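Octopine dehydrogenase (Pecten maximus, PDB 3C7D) catalyses the reductive condensation of L-arginine with pyruvate to D-octopine, using NADH as the electron donor, and the reverse oxidation of D-octopine. Local coordinates at residues S140-P145 / V165-L170; A197-E202 / A393-K398; A22-V27 / Q185-A190; G333-K338 / T380-R385. One frame throughout, in Å; residues are numbered along the deposited sequence.

Interaction 1 of 4, residues S140-P145 / V165-L170; sequences SFETLP and VLAASL. With NAD (nicotinamide-adenine-dinucleotide), chain B; PYR (pyruvic acid), chain C.
Ser140 and Ser169 face each other as an antiparallel hydrogen-bonded pair, Ser169 N giving to Ser140 O at 2.9 Å and Ser140 N returning a bond to Ser169 O at 3.2 Å. One step on, at the non-hydrogen-bonded pair, Ala168 CB sits 3.4 Å above the centroid of the Phe141 ring, only 4° off its normal, a CH-pi contact squarely over the face. Glu142 N still donates to Ala167 O, but the carboxylate takes the place of a backbone acceptor: Glu142 OE2 receives Ala167 N at 2.8 Å, from above the carboxylate plane. With CG held between its own N and carbonyl carbon (chi1 52°), the extended side chain reaches across to strand 156-171. With an alanine in place of Glu142, the amide of Ala167 is likely to lose this acceptor, and Leu166 CD1 its contact with CG. Leu166 forks, CD1 against Thr143 CG2 and CD2 reaching Phe141 CD2 at 3.8 Å. Farther out, Phe194 meets the Phe141 ring edge-to-face and Glu122 bonds Ser140 OG. Strand 137-141 extends the parallel Rossmann-type run after 111-114, and 156-171 adds to it antiparallel. Beyond their last pair the chain enters the active site, where Thr143 OG1 donates to the pyruvate; the active-site His212 also bonds this ligand through NE2, consistent with the two together orienting the keto acid beside the nicotinamide.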
loop_
_atom_site.group_PDB
_atom_site.type_symbol
_atom_site.label_atom_id
_atom_site.label_comp_id
_atom_site.label_asym_id
_atom_site.label_seq_id
_atom_site.Cartn_x
_atom_site.Cartn_y
_atom_site.Cartn_z
ATOM N N SER A 140 7.007 -4.989 -3.233
ATOM C CA SER A 140 6.100 -4.110 -2.491
ATOM C C SER A 140 6.681 -2.718 -2.220
ATOM O O SER A 140 7.645 -2.576 -1.464
ATOM C CB SER A 140 5.684 -4.770 -1.175
ATOM O OG SER A 140 4.861 -5.898 -1.405
ATOM N N PHE A 141 6.079 -1.700 -2.837
ATOM C CA PHE A 141 6.488 -0.301 -2.656
ATOM C C PHE A 141 5.766 0.327 -1.476
ATOM O O PHE A 141 4.593 0.036 -1.243
ATOM C CB PHE A 141 6.213 0.510 -3.923
ATOM C CG PHE A 141 7.262 0.345 -4.985
ATOM C CD1 PHE A 141 7.255 -0.765 -5.826
ATOM C CD2 PHE A 141 8.256 1.306 -5.149
ATOM C CE1 PHE A 141 8.225 -0.919 -6.808
ATOM C CE2 PHE A 141 9.229 1.163 -6.128
ATOM C CZ PHE A 141 9.216 0.048 -6.959
ATOM N N GLU A 142 6.465 1.196 -0.746
ATOM C CA GLU A 142 5.944 1.752 0.510
ATOM C C GLU A 142 4.700 2.622 0.355
ATOM O O GLU A 142 3.844 2.648 1.242
ATOM C CB GLU A 142 7.034 2.488 1.304
ATOM C CG GLU A 142 7.817 3.544 0.530
ATOM C CD GLU A 142 8.948 4.159 1.343
ATOM O OE1 GLU A 142 8.874 4.164 2.590
ATOM O OE2 GLU A 142 9.917 4.648 0.727
ATOM N N THR A 143 4.614 3.330 -0.770
ATOM C CA THR A 143 3.468 4.185 -1.095
ATOM C C THR A 143 3.382 4.411 -2.611
ATOM O O THR A 143 4.151 3.820 -3.374
ATOM C CB THR A 143 3.516 5.542 -0.323
ATOM O OG1 THR A 143 2.285 6.250 -0.506
ATOM C CG2 THR A 143 4.683 6.414 -0.777
ATOM N N LEU A 144 2.443 5.246 -3.049
ATOM C CA LEU A 144 2.402 5.666 -4.448
ATOM C C LEU A 144 3.549 6.641 -4.736
ATOM O O LEU A 144 3.814 7.542 -3.933
ATOM C CB LEU A 144 1.050 6.305 -4.796
ATOM C CG LEU A 144 0.686 6.451 -6.282
ATOM C CD1 LEU A 144 0.377 5.095 -6.901
ATOM C CD2 LEU A 144 -0.493 7.385 -6.464
ATOM N N PRO A 145 4.244 6.452 -5.874
ATOM C CA PRO A 145 5.320 7.349 -6.292
ATOM C C PRO A 145 4.935 8.831 -6.319
ATOM O O PRO A 145 5.766 9.683 -5.998
ATOM C CB PRO A 145 5.638 6.871 -7.710
ATOM C CG PRO A 145 5.266 5.447 -7.710
ATOM C CD PRO A 145 4.066 5.341 -6.827
ATOM N N VAL A 165 12.910 10.146 -2.838
ATOM C CA VAL A 165 13.290 8.735 -2.712
ATOM C C VAL A 165 12.057 7.854 -2.493
ATOM O O VAL A 165 11.011 8.334 -2.043
ATOM C CB VAL A 165 14.324 8.489 -1.563
ATOM C CG1 VAL A 165 15.664 9.142 -1.881
ATOM C CG2 VAL A 165 13.786 8.963 -0.205
ATOM N N LEU A 166 12.181 6.571 -2.820
ATOM C CA LEU A 166 11.122 5.598 -2.550
ATOM C C LEU A 166 11.708 4.195 -2.399
ATOM O O LEU A 166 12.572 3.787 -3.174
ATOM C CB LEU A 166 10.050 5.628 -3.648
ATOM C CG LEU A 166 8.635 5.200 -3.247
ATOM C CD1 LEU A 166 8.022 6.209 -2.293
ATOM C CD2 LEU A 166 7.748 5.022 -4.467
ATOM N N ALA A 167 11.235 3.469 -1.391
ATOM C CA ALA A 167 11.748 2.140 -1.087
ATOM C C ALA A 167 10.783 1.037 -1.510
ATOM O O ALA A 167 9.564 1.205 -1.446
ATOM C CB ALA A 167 12.071 2.028 0.392
ATOM N N ALA A 168 11.346 -0.089 -1.943
ATOM C CA ALA A 168 10.572 -1.266 -2.328
ATOM C C ALA A 168 11.229 -2.546 -1.824
ATOM O O ALA A 168 12.449 -2.696 -1.902
ATOM C CB ALA A 168 10.407 -1.321 -3.833
ATOM N N SER A 169 10.417 -3.464 -1.306
ATOM C CA SER A 169 10.916 -4.769 -0.877
ATOM C C SER A 169 10.764 -5.800 -1.992
ATOM O O SER A 169 10.102 -5.539 -2.996
ATOM C CB SER A 169 10.183 -5.244 0.370
ATOM O OG SER A 169 8.950 -5.840 0.023
ATOM N N LEU A 170 11.371 -6.970 -1.801
ATOM C CA LEU A 170 11.389 -8.022 -2.818
ATOM C C LEU A 170 11.526 -9.413 -2.204
ATOM O O LEU A 170 12.376 -9.642 -1.340
ATOM C CB LEU A 170 12.530 -7.778 -3.816
ATOM C CG LEU A 170 12.817 -8.808 -4.915
ATOM C CD1 LEU A 170 11.867 -8.649 -6.099
ATOM C CD2 LEU A 170 14.269 -8.702 -5.371
HETATM P PA NAD B . -8.130 5.414 -6.722
HETATM O O1A NAD B . -9.131 5.612 -5.649
HETATM O O2A NAD B . -8.043 6.598 -7.601
HETATM O O5B NAD B . -8.514 4.116 -7.593
HETATM C C5B NAD B . -9.849 3.750 -7.851
HETATM C C4B NAD B . -9.810 2.480 -8.688
HETATM O O4B NAD B . -10.022 1.331 -7.889
HETATM C C3B NAD B . -10.884 2.440 -9.757
HETATM O O3B NAD B . -10.443 3.060 -10.938
HETATM C C2B NAD B . -11.101 0.956 -9.948
HETATM O O2B NAD B . -10.216 0.451 -10.922
HETATM C C1B NAD B . -10.759 0.351 -8.596
HETATM N N9A NAD B . -12.007 0.023 -7.874
HETATM C C8A NAD B . -12.760 0.890 -7.117
HETATM N N7A NAD B . -13.827 0.224 -6.624
HETATM C C5A NAD B . -13.771 -1.057 -7.051
HETATM C C6A NAD B . -14.608 -2.148 -6.841
HETATM N N6A NAD B . -15.854 -1.918 -6.430
HETATM N N1A NAD B . -14.299 -3.371 -7.418
HETATM C C2A NAD B . -13.168 -3.505 -8.202
HETATM N N3A NAD B . -12.342 -2.410 -8.404
HETATM C C4A NAD B . -12.634 -1.202 -7.841
HETATM O O3 NAD B . -6.700 5.051 -6.053
HETATM P PN NAD B . -5.302 5.733 -6.498
HETATM O O1N NAD B . -5.410 7.204 -6.399
HETATM O O2N NAD B . -4.847 5.134 -7.776
HETATM O O5D NAD B . -4.308 5.273 -5.316
HETATM C C5D NAD B . -4.036 3.917 -5.039
HETATM C C4D NAD B . -3.362 3.806 -3.674
HETATM O O4D NAD B . -2.312 4.751 -3.564
HETATM C C3D NAD B . -4.333 4.074 -2.533
HETATM O O3D NAD B . -4.255 3.009 -1.616
HETATM C C2D NAD B . -3.860 5.362 -1.887
HETATM O O2D NAD B . -3.940 5.297 -0.481
HETATM C C1D NAD B . -2.414 5.484 -2.354
HETATM N N1N NAD B . -1.977 6.884 -2.552
HETATM C C2N NAD B . -2.676 7.738 -3.370
HETATM C C3N NAD B . -2.250 9.055 -3.555
HETATM C C7N NAD B . -2.665 9.783 -4.802
HETATM O O7N NAD B . -2.161 11.079 -5.022
HETATM N N7N NAD B . -3.485 9.198 -5.678
HETATM C C4N NAD B . -1.103 9.497 -2.892
HETATM C C5N NAD B . -0.391 8.629 -2.070
HETATM C C6N NAD B . -0.844 7.319 -1.910
HETATM C C PYR C . 0.471 6.204 2.545
HETATM O O PYR C . 1.063 5.278 1.788
HETATM O OXT PYR C . -0.765 6.627 2.132
HETATM C CA PYR C . 1.085 6.748 3.741
HETATM O O3 PYR C . 0.237 7.091 4.778
HETATM C CB PYR C . 2.619 6.992 3.838
#

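Interaction 2 of 4, residues A197-E202 / A393-K398; sequences AKHFLE and AILTGK
His199 meets Leu395 with the edge of its imidazole, CE1 lying 3.4 Å from Leu395 CD2 and near the ring plane. The same ring is tied down at both nitrogens: ND1 accepts a weak capping bond from Leu201 N, and NE2 bonds Asn267. His199 is the N-cap of helix 200-206, and a weak bond from its N to Glu202 OE1 completes a capping box. Phe200 follows, its CG wedged between the backbone N and carbonyl carbon (chi1 76°), which sends the ring toward the C-terminal end of helix 391-396; there CZ comes edge-on to Ile394 O at 3.5 Å. Gly397, with positive phi, is the first residue to leave the helical conformation, and Arg126 bonds the carbonyls of both Ile394 and Leu395. The contact joins the start of helix 200-206, within the alpha-helical family region, to the last helix of the chain. Replacing Phe200 by an alanine would probably open a gap between Ser169 and the Ile394 carbonyl, and leave Leu201 CG without the ring face it lies over. Leu201 then spreads its two methyls: CD1 packs 3.8 Å from Leu395 CD2, while CD2 approaches Ile394 CG2 at 4.1 Å, the side chains crossing at about a right angle in each case.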
loop_
_atom_site.group_PDB
_atom_site.type_symbol
_atom_site.label_atom_id
_atom_site.label_comp_id
_atom_site.label_asym_id
_atom_site.label_seq_id
_atom_site.Cartn_x
_atom_site.Cartn_y
_atom_site.Cartn_z
ATOM N N ALA A 197 14.748 -2.297 -0.092
ATOM C CA ALA A 197 14.723 -2.603 1.336
ATOM C C ALA A 197 15.180 -4.037 1.569
ATOM O O ALA A 197 14.912 -4.926 0.757
ATOM C CB ALA A 197 13.340 -2.387 1.908
ATOM N N LYS A 198 15.863 -4.251 2.690
ATOM C CA LYS A 198 16.515 -5.529 2.982
ATOM C C LYS A 198 15.555 -6.718 3.040
ATOM O O LYS A 198 15.925 -7.830 2.667
ATOM C CB LYS A 198 17.323 -5.431 4.280
ATOM C CG LYS A 198 18.475 -4.431 4.228
ATOM C CD LYS A 198 19.283 -4.479 5.514
ATOM C CE LYS A 198 20.594 -3.703 5.409
ATOM N NZ LYS A 198 20.450 -2.272 5.801
ATOM N N HIS A 199 14.324 -6.474 3.487
ATOM C CA HIS A 199 13.360 -7.545 3.739
ATOM C C HIS A 199 11.924 -7.064 3.540
ATOM O O HIS A 199 11.628 -5.891 3.765
ATOM C CB HIS A 199 13.535 -8.062 5.170
ATOM C CG HIS A 199 13.165 -9.500 5.344
ATOM N ND1 HIS A 199 11.910 -9.902 5.749
ATOM C CD2 HIS A 199 13.886 -10.633 5.171
ATOM C CE1 HIS A 199 11.874 -11.220 5.816
ATOM N NE2 HIS A 199 13.059 -11.689 5.468
ATOM N N PHE A 200 11.037 -7.977 3.139
ATOM C CA PHE A 200 9.634 -7.640 2.868
ATOM C C PHE A 200 8.819 -7.339 4.125
ATOM O O PHE A 200 7.852 -6.572 4.079
ATOM C CB PHE A 200 8.955 -8.722 2.020
ATOM C CG PHE A 200 8.596 -9.968 2.784
ATOM C CD1 PHE A 200 9.557 -10.939 3.055
ATOM C CD2 PHE A 200 7.290 -10.177 3.218
ATOM C CE1 PHE A 200 9.224 -12.092 3.752
ATOM C CE2 PHE A 200 6.949 -11.329 3.920
ATOM C CZ PHE A 200 7.918 -12.289 4.185
ATOM N N LEU A 201 9.213 -7.955 5.239
ATOM C CA LEU A 201 8.578 -7.712 6.532
ATOM C C LEU A 201 8.962 -6.343 7.078
ATOM O O LEU A 201 8.164 -5.699 7.761
ATOM C CB LEU A 201 8.938 -8.807 7.540
ATOM C CG LEU A 201 8.285 -10.190 7.422
ATOM C CD1 LEU A 201 8.793 -11.078 8.544
ATOM C CD2 LEU A 201 6.759 -10.116 7.451
ATOM N N GLU A 202 10.185 -5.910 6.774
ATOM C CA GLU A 202 10.628 -4.554 7.073
ATOM C C GLU A 202 9.673 -3.552 6.424
ATOM O O GLU A 202 9.129 -2.683 7.097
ATOM C CB GLU A 202 12.060 -4.329 6.573
ATOM C CG GLU A 202 12.521 -2.876 6.631
ATOM C CD GLU A 202 13.554 -2.537 5.574
ATOM O OE1 GLU A 202 14.343 -3.426 5.183
ATOM O OE2 GLU A 202 13.582 -1.367 5.139
ATOM N N ALA A 393 6.271 -20.008 8.048
ATOM C CA ALA A 393 5.185 -20.039 7.069
ATOM C C ALA A 393 4.916 -18.632 6.536
ATOM O O ALA A 393 4.548 -18.454 5.372
ATOM C CB ALA A 393 3.921 -20.635 7.676
ATOM N N ILE A 394 5.106 -17.641 7.406
ATOM C CA ILE A 394 5.013 -16.230 7.035
ATOM C C ILE A 394 6.181 -15.829 6.127
ATOM O O ILE A 394 5.993 -15.109 5.146
ATOM C CB ILE A 394 4.948 -15.335 8.299
ATOM C CG1 ILE A 394 3.571 -15.460 8.957
ATOM C CG2 ILE A 394 5.265 -13.879 7.968
ATOM C CD1 ILE A 394 3.484 -14.870 10.343
ATOM N N LEU A 395 7.374 -16.324 6.447
ATOM C CA LEU A 395 8.586 -15.989 5.702
ATOM C C LEU A 395 8.714 -16.720 4.368
ATOM O O LEU A 395 9.036 -16.102 3.354
ATOM C CB LEU A 395 9.827 -16.258 6.554
ATOM C CG LEU A 395 10.093 -15.334 7.742
ATOM C CD1 LEU A 395 10.899 -16.064 8.791
ATOM C CD2 LEU A 395 10.806 -14.068 7.310
ATOM N N THR A 396 8.471 -18.031 4.373
ATOM C CA THR A 396 8.715 -18.871 3.194
ATOM C C THR A 396 7.470 -19.089 2.341
ATOM O O THR A 396 7.569 -19.248 1.124
ATOM C CB THR A 396 9.316 -20.260 3.562
ATOM O OG1 THR A 396 8.351 -21.040 4.280
ATOM C CG2 THR A 396 10.581 -20.110 4.401
ATOM N N GLY A 397 6.305 -19.104 2.983
ATOM C CA GLY A 397 5.050 -19.388 2.294
ATOM C C GLY A 397 4.716 -20.869 2.271
ATOM O O GLY A 397 3.708 -21.276 1.692
ATOM N N LYS A 398 5.569 -21.674 2.899
ATOM C CA LYS A 398 5.349 -23.111 2.996
ATOM C C LYS A 398 4.670 -23.449 4.319
ATOM O O LYS A 398 5.189 -23.124 5.393
ATOM C CB LYS A 398 6.670 -23.878 2.868
ATOM C CG LYS A 398 7.285 -23.869 1.476
ATOM C CD LYS A 398 8.576 -24.681 1.448
ATOM C CE LYS A 398 9.191 -24.715 0.056
ATOM N NZ LYS A 398 10.406 -25.580 0.008
#

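Interaction 3 of 4, residues A22-V27 / Q185-A190; sequences ASRDGV and QMLHGA
Arg24 reaches across to the C-terminal end of helix 180-188 and turns the edge of its guanidinium to Leu187 O. The bond from Arg24 NE to that oxygen is 2.9 Å long, with an N-H...O angle of 157°; the oxygen lies in the guanidinium plane, although NE stands well above the carbonyl plane. Arg24 NH2 adds a weak second bond to the same atom. A bend at chi2 (-58°) swings the group over the helix end, where one guanidinium face is covered by Gly189 CA and the opposite one by Ser23 OG. Gly189 leaves the helix with positive phi. The carbonyl end of the helix probably favours the positive charge placed there. Arg24 also opens a type II beta turn ending at Val27, the link between helix 12-22 and strand 27-32 in the beta-alpha-beta unit that carries the NADH-binding loop. Away from the guanidinium the contact is apolar. Val27 splits its methyls, CG1 lying 3.8 Å from Leu187 CD2 and CG2 3.9 Å from Met186 SD; Val27 and Met186 run past each other in opposite directions. Met186, bent at both chi2 and chi3, folds its sulfur SD back to 3.9 Å from Arg24 CB.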
loop_
_atom_site.group_PDB
_atom_site.type_symbol
_atom_site.label_atom_id
_atom_site.label_comp_id
_atom_site.label_asym_id
_atom_site.label_seq_id
_atom_site.Cartn_x
_atom_site.Cartn_y
_atom_site.Cartn_z
ATOM N N ALA A 22 4.149 3.911 -20.806
ATOM C CA ALA A 22 3.989 3.748 -22.253
ATOM C C ALA A 22 4.830 4.734 -23.063
ATOM O O ALA A 22 5.058 4.528 -24.259
ATOM C CB ALA A 22 2.523 3.840 -22.645
ATOM N N SER A 23 5.288 5.797 -22.405
ATOM C CA SER A 23 6.141 6.806 -23.032
ATOM C C SER A 23 7.586 6.333 -23.168
ATOM O O SER A 23 8.358 6.887 -23.952
ATOM C CB SER A 23 6.095 8.110 -22.235
ATOM O OG SER A 23 6.869 8.008 -21.053
ATOM N N ARG A 24 7.947 5.314 -22.392
ATOM C CA ARG A 24 9.299 4.774 -22.406
ATOM C C ARG A 24 9.529 3.939 -23.657
ATOM O O ARG A 24 8.683 3.129 -24.044
ATOM C CB ARG A 24 9.574 3.928 -21.155
ATOM C CG ARG A 24 9.129 4.543 -19.828
ATOM C CD ARG A 24 9.770 5.895 -19.557
ATOM N NE ARG A 24 9.209 6.498 -18.353
ATOM C CZ ARG A 24 9.325 7.780 -18.023
ATOM N NH1 ARG A 24 9.987 8.619 -18.813
ATOM N NH2 ARG A 24 8.772 8.224 -16.900
ATOM N N ASP A 25 10.684 4.153 -24.278
ATOM C CA ASP A 25 11.099 3.398 -25.453
ATOM C C ASP A 25 11.266 1.911 -25.127
ATOM O O ASP A 25 11.917 1.552 -24.142
ATOM C CB ASP A 25 12.407 3.976 -26.009
ATOM C CG ASP A 25 12.798 3.367 -27.345
ATOM O OD1 ASP A 25 11.910 3.201 -28.215
ATOM O OD2 ASP A 25 13.996 3.060 -27.531
ATOM N N GLY A 26 10.656 1.059 -25.952
ATOM C CA GLY A 26 10.813 -0.394 -25.845
ATOM C C GLY A 26 9.803 -1.101 -24.959
ATOM O O GLY A 26 9.808 -2.330 -24.861
ATOM N N VAL A 27 8.928 -0.327 -24.323
ATOM C CA VAL A 27 7.957 -0.870 -23.379
ATOM C C VAL A 27 6.576 -1.038 -24.027
ATOM O O VAL A 27 6.104 -0.153 -24.742
ATOM C CB VAL A 27 7.861 0.016 -22.111
ATOM C CG1 VAL A 27 6.873 -0.564 -21.110
ATOM C CG2 VAL A 27 9.224 0.164 -21.465
ATOM N N GLN A 185 12.559 1.623 -12.141
ATOM C CA GLN A 185 13.158 2.952 -12.245
ATOM C C GLN A 185 12.917 3.505 -13.645
ATOM O O GLN A 185 12.305 4.563 -13.810
ATOM C CB GLN A 185 14.661 2.891 -11.935
ATOM C CG GLN A 185 15.347 4.247 -11.796
ATOM C CD GLN A 185 14.872 5.021 -10.583
ATOM O OE1 GLN A 185 15.034 4.580 -9.447
ATOM N NE2 GLN A 185 14.278 6.182 -10.822
ATOM N N MET A 186 13.376 2.758 -14.645
ATOM C CA MET A 186 13.236 3.126 -16.048
ATOM C C MET A 186 11.803 3.534 -16.384
ATOM O O MET A 186 11.595 4.532 -17.076
ATOM C CB MET A 186 13.727 1.979 -16.943
ATOM C CG MET A 186 13.558 2.186 -18.442
ATOM S SD MET A 186 11.948 1.647 -19.044
ATOM C CE MET A 186 11.916 -0.076 -18.546
ATOM N N LEU A 187 10.828 2.774 -15.883
ATOM C CA LEU A 187 9.413 3.075 -16.107
ATOM C C LEU A 187 9.002 4.417 -15.503
ATOM O O LEU A 187 8.175 5.136 -16.071
ATOM C CB LEU A 187 8.517 1.957 -15.561
ATOM C CG LEU A 187 8.463 0.617 -16.306
ATOM C CD1 LEU A 187 7.561 -0.362 -15.571
ATOM C CD2 LEU A 187 8.000 0.778 -17.750
ATOM N N HIS A 188 9.593 4.749 -14.358
ATOM C CA HIS A 188 9.263 5.971 -13.630
ATOM C C HIS A 188 10.123 7.167 -14.045
ATOM O O HIS A 188 9.812 8.311 -13.704
ATOM C CB HIS A 188 9.366 5.720 -12.122
ATOM C CG HIS A 188 8.268 4.855 -11.585
ATOM N ND1 HIS A 188 8.234 3.490 -11.774
ATOM C CD2 HIS A 188 7.151 5.165 -10.886
ATOM C CE1 HIS A 188 7.148 2.995 -11.210
ATOM N NE2 HIS A 188 6.472 3.991 -10.664
ATOM N N GLY A 189 11.191 6.898 -14.790
ATOM C CA GLY A 189 12.137 7.935 -15.190
ATOM C C GLY A 189 13.112 8.244 -14.072
ATOM O O GLY A 189 13.453 7.363 -13.274
ATOM N N ALA A 190 13.551 9.501 -14.010
ATOM C CA ALA A 190 14.548 9.943 -13.032
ATOM C C ALA A 190 14.055 9.881 -11.583
ATOM O O ALA A 190 14.823 9.559 -10.676
ATOM C CB ALA A 190 15.033 11.351 -13.371
#

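Interaction 4 of 4, residues G333-K338 / T380-R385; sequences GMIVFK and TRCPQR
Val336 packs directly on the backbone of the loop 380-385, which lies against helix 330-344 of the alpha-helical domain so closely that Val336 CA and Cys382 CA are 4.0 Å apart. The two methyls of Val336 straddle the Arg381 peptide region: CG1, anti to the backbone N (chi1 -168°), lies 3.6 Å from Arg381 O, and CG2 rests 3.8 Å from Arg381 CB. The guanidinium of Arg381 leads away from the helix to bond the carbonyl oxygens of Ser117 and Ala119 and the side chain of Gln124, so this loop also ties the helix to the neighbourhood of the substrate-binding residue Gln118. Ile335, one residue earlier, presents CG2 to Thr380, crossing it at about a right angle, with 3.8 Å from Ile335 CG2 to Thr380 OG1. The hydroxyl itself is bonded to Val377 O. Cys382 also meets Ile335: its CB lies 3.9 Å from Ile335 CG2 and 3.6 Å from Ile335 O.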
loop_
_atom_site.group_PDB
_atom_site.type_symbol
_atom_site.label_atom_id
_atom_site.label_comp_id
_atom_site.label_asym_id
_atom_site.label_seq_id
_atom_site.Cartn_x
_atom_site.Cartn_y
_atom_site.Cartn_z
ATOM N N GLY A 333 -3.640 -3.192 6.924
ATOM C CA GLY A 333 -2.501 -2.615 7.628
ATOM C C GLY A 333 -2.303 -3.147 9.034
ATOM O O GLY A 333 -1.500 -4.057 9.256
ATOM N N MET A 334 -3.046 -2.580 9.981
ATOM C CA MET A 334 -2.864 -2.871 11.404
ATOM C C MET A 334 -3.151 -4.325 11.780
ATOM O O MET A 334 -2.431 -4.911 12.593
ATOM C CB MET A 334 -3.704 -1.921 12.266
ATOM C CG MET A 334 -3.202 -0.480 12.280
ATOM S SD MET A 334 -3.748 0.463 13.719
ATOM C CE MET A 334 -2.676 -0.185 14.997
ATOM N N ILE A 335 -4.198 -4.900 11.189
ATOM C CA ILE A 335 -4.542 -6.304 11.428
ATOM C C ILE A 335 -3.428 -7.217 10.928
ATOM O O ILE A 335 -3.066 -8.190 11.595
ATOM C CB ILE A 335 -5.900 -6.689 10.782
ATOM C CG1 ILE A 335 -7.043 -5.857 11.377
ATOM C CG2 ILE A 335 -6.186 -8.183 10.938
ATOM C CD1 ILE A 335 -7.105 -5.860 12.901
ATOM N N VAL A 336 -2.873 -6.878 9.765
ATOM C CA VAL A 336 -1.770 -7.636 9.183
ATOM C C VAL A 336 -0.537 -7.587 10.083
ATOM O O VAL A 336 0.134 -8.601 10.272
ATOM C CB VAL A 336 -1.402 -7.144 7.769
ATOM C CG1 VAL A 336 -0.465 -8.132 7.101
ATOM C CG2 VAL A 336 -2.658 -6.939 6.916
ATOM N N PHE A 337 -0.249 -6.412 10.640
ATOM C CA PHE A 337 0.846 -6.271 11.598
ATOM C C PHE A 337 0.537 -6.981 12.922
ATOM O O PHE A 337 1.447 -7.510 13.572
ATOM C CB PHE A 337 1.191 -4.796 11.837
ATOM C CG PHE A 337 2.284 -4.583 12.853
ATOM C CD1 PHE A 337 3.592 -4.995 12.592
ATOM C CD2 PHE A 337 2.006 -3.970 14.072
ATOM C CE1 PHE A 337 4.601 -4.801 13.532
ATOM C CE2 PHE A 337 3.010 -3.771 15.019
ATOM C CZ PHE A 337 4.307 -4.187 14.748
ATOM N N LYS A 338 -0.740 -6.993 13.313
ATOM C CA LYS A 338 -1.178 -7.738 14.499
ATOM C C LYS A 338 -1.034 -9.247 14.287
ATOM O O LYS A 338 -0.631 -9.969 15.202
ATOM C CB LYS A 338 -2.614 -7.366 14.898
ATOM C CG LYS A 338 -3.199 -8.165 16.079
ATOM C CD LYS A 338 -2.381 -8.017 17.361
ATOM C CE LYS A 338 -2.928 -8.887 18.478
ATOM N NZ LYS A 338 -2.104 -8.784 19.713
ATOM N N THR A 380 -9.493 -9.309 5.784
ATOM C CA THR A 380 -8.160 -8.782 6.065
ATOM C C THR A 380 -7.084 -9.606 5.351
ATOM O O THR A 380 -7.396 -10.567 4.641
ATOM C CB THR A 380 -7.869 -8.753 7.579
ATOM O OG1 THR A 380 -7.755 -10.092 8.078
ATOM C CG2 THR A 380 -8.977 -8.032 8.321
ATOM N N ARG A 381 -5.824 -9.225 5.546
ATOM C CA ARG A 381 -4.698 -9.939 4.951
ATOM C C ARG A 381 -3.707 -10.449 5.996
ATOM O O ARG A 381 -2.539 -10.692 5.678
ATOM C CB ARG A 381 -3.959 -9.035 3.973
ATOM C CG ARG A 381 -4.676 -8.740 2.681
ATOM C CD ARG A 381 -4.165 -7.414 2.179
ATOM N NE ARG A 381 -3.851 -7.407 0.759
ATOM C CZ ARG A 381 -3.076 -6.499 0.178
ATOM N NH1 ARG A 381 -2.524 -5.526 0.893
ATOM N NH2 ARG A 381 -2.844 -6.569 -1.121
ATOM N N CYS A 382 -4.156 -10.600 7.239
ATOM C CA CYS A 382 -3.295 -11.170 8.272
ATOM C C CYS A 382 -2.940 -12.609 7.888
ATOM O O CYS A 382 -3.813 -13.360 7.448
ATOM C CB CYS A 382 -3.955 -11.105 9.653
ATOM S SG CYS A 382 -5.569 -11.885 9.768
ATOM N N PRO A 383 -1.652 -12.987 8.030
ATOM C CA PRO A 383 -1.157 -14.300 7.599
ATOM C C PRO A 383 -2.078 -15.457 7.986
ATOM O O PRO A 383 -2.293 -16.367 7.182
ATOM C CB PRO A 383 0.173 -14.423 8.340
ATOM C CG PRO A 383 0.638 -13.035 8.504
ATOM C CD PRO A 383 -0.578 -12.166 8.619
ATOM N N GLN A 384 -2.625 -15.392 9.200
ATOM C CA GLN A 384 -3.473 -16.442 9.762
ATOM C C GLN A 384 -4.771 -16.662 8.989
ATOM O O GLN A 384 -5.296 -17.776 8.964
ATOM C CB GLN A 384 -3.776 -16.152 11.235
ATOM C CG GLN A 384 -2.561 -16.256 12.160
ATOM C CD GLN A 384 -1.737 -14.976 12.237
ATOM O OE1 GLN A 384 -1.826 -14.104 11.374
ATOM N NE2 GLN A 384 -0.929 -14.862 13.284
ATOM N N ARG A 385 -5.280 -15.602 8.361
ATOM C CA ARG A 385 -6.465 -15.683 7.504
ATOM C C ARG A 385 -6.245 -16.661 6.351
ATOM O O ARG A 385 -7.179 -17.327 5.902
ATOM C CB ARG A 385 -6.810 -14.301 6.947
ATOM C CG ARG A 385 -8.015 -14.267 6.024
ATOM C CD ARG A 385 -7.619 -13.701 4.673
ATOM N NE ARG A 385 -8.754 -13.514 3.769
ATOM C CZ ARG A 385 -9.323 -14.479 3.048
ATOM N NH1 ARG A 385 -8.882 -15.733 3.118
ATOM N NH2 ARG A 385 -10.348 -14.192 2.257
#

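How the interactions relate
Along the chain, interaction 1 is nested within the loop closed by interaction 3, which closes before interaction 2 opens; interaction 4 is nested within interaction 2. Interaction 1 sits nearest the middle of the molecule, its centre about 15 Å from that of interaction 2 and 17 Å from that of interaction 3. It meets the former where Ala197 N probably bonds Ala168 O, and the latter where Pro145 packs on His188; its strand 156-171 is followed by helix 180-188 of interaction 3. Interactions 2 and 4 touch through Ile394 and Pro383, so loop 380-385 and helix 391-396 pack together. Interactions 3 and 4 lie on opposite sides of the chain's centre, their centres about 34 Å apart. The series therefore runs from the nucleotide-binding fold, past the pyruvate site, into the helical domain.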